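PDB 4BZP: bifunctional enzyme cysn/cysc from Mycobacterium tuberculosis, which phosphorylates adenosine 5'-phosphosulfate at its 3'-hydroxyl with ATP, the kinase step of sulfate activation, and is captured here with ADP bound. Local coordinates for residues V8-L13 with F107-D112. Numbering follows the deposited sequence. Where two conformers were deposited one is given.
With EDO (1,2-ethanediol), chain F.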
# COMPACT_ATOMS: atom_id res chain seq x y z
N VAL A 8 1.50 -1.29 14.89
CA VAL A 8 1.12 -2.28 15.86
C VAL A 8 0.66 -3.52 15.13
O VAL A 8 -0.33 -3.47 14.40
CB VAL A 8 -0.00 -1.75 16.77
CG1 VAL A 8 -0.38 -2.81 17.79
CG2 VAL A 8 0.42 -0.47 17.45
N TRP A 9 1.36 -4.63 15.30
CA TRP A 9 1.13 -5.89 14.60
C TRP A 9 0.54 -6.84 15.60
O TRP A 9 1.24 -7.36 16.52
CB TRP A 9 2.44 -6.42 14.05
CG TRP A 9 2.36 -7.53 13.07
CD1 TRP A 9 2.33 -8.83 13.33
CD2 TRP A 9 2.30 -7.39 11.62
NE1 TRP A 9 2.23 -9.54 12.16
CE2 TRP A 9 2.25 -8.68 11.10
CE3 TRP A 9 2.31 -6.32 10.74
CZ2 TRP A 9 2.20 -8.91 9.70
CZ3 TRP A 9 2.24 -6.59 9.38
CH2 TRP A 9 2.17 -7.84 8.92
N PHE A 10 -0.75 -7.11 15.48
CA PHE A 10 -1.36 -8.07 16.34
C PHE A 10 -1.02 -9.49 15.93
O PHE A 10 -0.53 -9.84 14.82
CB PHE A 10 -2.86 -7.91 16.36
CG PHE A 10 -3.33 -6.66 17.01
CD1 PHE A 10 -3.41 -5.50 16.28
CD2 PHE A 10 -3.65 -6.63 18.35
CE1 PHE A 10 -3.79 -4.32 16.88
CE2 PHE A 10 -4.02 -5.46 18.96
CZ PHE A 10 -4.16 -4.31 18.20
N THR A 11 -1.30 -10.35 16.86
CA THR A 11 -1.23 -11.80 16.57
C THR A 11 -2.07 -12.50 17.62
O THR A 11 -2.15 -12.07 18.76
CB THR A 11 0.23 -12.30 16.50
OG1 THR A 11 0.21 -13.71 16.21
CG2 THR A 11 0.99 -12.04 17.80
N GLY A 12 -2.72 -13.58 17.22
CA GLY A 12 -3.55 -14.39 18.09
C GLY A 12 -4.59 -15.14 17.30
O GLY A 12 -4.89 -14.82 16.14
N LEU A 13 -5.22 -16.09 17.97
CA LEU A 13 -6.22 -16.90 17.39
C LEU A 13 -7.40 -16.11 16.84
O LEU A 13 -7.70 -15.01 17.29
CB LEU A 13 -6.74 -17.93 18.40
CG LEU A 13 -5.73 -18.92 18.92
CD1 LEU A 13 -6.36 -19.79 20.00
CD2 LEU A 13 -5.19 -19.83 17.83
N PHE A 107 5.56 -2.92 16.90
CA PHE A 107 5.18 -3.56 18.16
C PHE A 107 4.40 -4.81 17.87
O PHE A 107 3.40 -4.77 17.17
CB PHE A 107 4.36 -2.61 19.01
CG PHE A 107 5.02 -1.30 19.27
CD1 PHE A 107 5.84 -1.15 20.34
CD2 PHE A 107 4.79 -0.22 18.42
CE1 PHE A 107 6.45 0.08 20.59
CE2 PHE A 107 5.41 1.00 18.65
CZ PHE A 107 6.23 1.13 19.74
N GLU A 108 4.83 -5.93 18.44
CA GLU A 108 4.16 -7.23 18.36
C GLU A 108 3.23 -7.31 19.57
O GLU A 108 3.72 -7.36 20.72
CB GLU A 108 5.14 -8.44 18.31
CG GLU A 108 4.40 -9.80 18.18
CD GLU A 108 5.21 -11.05 18.46
OE1 GLU A 108 5.78 -11.08 19.52
OE2 GLU A 108 5.27 -12.01 17.65
N VAL A 109 1.94 -7.34 19.34
CA VAL A 109 0.94 -7.37 20.39
C VAL A 109 0.21 -8.68 20.32
O VAL A 109 -0.44 -9.03 19.31
CB VAL A 109 -0.02 -6.21 20.29
CG1 VAL A 109 -1.10 -6.35 21.35
CG2 VAL A 109 0.73 -4.89 20.44
N PHE A 110 0.34 -9.52 21.35
CA PHE A 110 -0.27 -10.84 21.41
C PHE A 110 -1.59 -10.83 22.15
O PHE A 110 -1.61 -10.52 23.36
CB PHE A 110 0.72 -11.77 22.10
CG PHE A 110 0.27 -13.20 22.28
CD1 PHE A 110 -0.65 -13.81 21.47
CD2 PHE A 110 0.87 -13.96 23.30
CE1 PHE A 110 -1.02 -15.11 21.70
CE2 PHE A 110 0.53 -15.31 23.49
CZ PHE A 110 -0.42 -15.87 22.69
N CYS A 111 -2.69 -11.11 21.44
CA CYS A 111 -4.00 -11.26 22.05
C CYS A 111 -4.07 -12.67 22.54
O CYS A 111 -4.48 -13.60 21.80
CB CYS A 111 -5.09 -10.95 21.01
SG CYS A 111 -5.08 -9.20 20.52
N ASP A 112 -3.66 -12.87 23.77
CA ASP A 112 -3.54 -14.19 24.41
C ASP A 112 -4.82 -14.61 25.09
O ASP A 112 -4.98 -14.54 26.31
CB ASP A 112 -2.39 -14.24 25.39
CG ASP A 112 -2.08 -15.66 25.91
OD1 ASP A 112 -2.66 -16.64 25.39
OD2 ASP A 112 -1.18 -15.73 26.79
C1 EDO F . -3.97 -18.84 22.54
O1 EDO F . -4.07 -17.50 22.97
C2 EDO F . -2.77 -18.82 21.65
O2 EDO F . -1.84 -19.65 22.30
O HOH W 1 -4.73 -16.15 20.82
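The ring of Phe-110 turns its edge to strand 8-11: Thr-11 O lies in the ring plane, 3.6 Å from CD1, and Gly-12 CA stands beside the same rim. An ethanediol, probably from the crystallisation liquor, meets the rim further round, its C2 nearest CZ, while Asp-112 CB rests over one face, displaced toward the rim. In the conformer described, the Phe-10 ring, on the other side of the sheet, is approached obliquely by Val-109 CG1 and by Cys-111 SG, which comes within 3.7 Å of CD2 in a sulfur-aromatic contact. With CG anti to its carbonyl carbon (chi1 -68°), Phe-10 lies alongside Val-109, both side chains pointing the same way; the other methyl of Val-109, CG2, packs 3.5 Å from Val-8 CG1.

Between the two layers of side chains runs a parallel ladder, in which Trp-9 and Thr-11 bond alternately forward and back. Trp-9 N gives a nearly linear bond to Phe-107 O (2.8 Å), and Trp-9 O accepts Val-109 N. Thr-11 N reaches Val-109 O by a more bent path (131° at the hydrogen), and Thr-11 O receives Cys-111 N (2.9 Å). Beyond the paired residues a water continues the link, accepting from Leu-13 N and donating to Cys-111 O.

Gly-12 follows with a positive phi of 156°, its CA 3.9 Å from Cys-111 O. Here the chain enters the P-loop, where Gly-12 O meets Lys-18 NZ and Leu-13 borders ADP. Strand 8-11 is the middle strand of the parallel 2-3-1-4-5 sheet of a P-loop kinase and 107-111 its neighbour: strand 79-82 flanks 8-11, strand 153-155 flanks 107-111, helix 18-31 packs on Phe-10 and Cys-111, and helix 89-101 lies against Trp-9, Thr-11 and Glu-108.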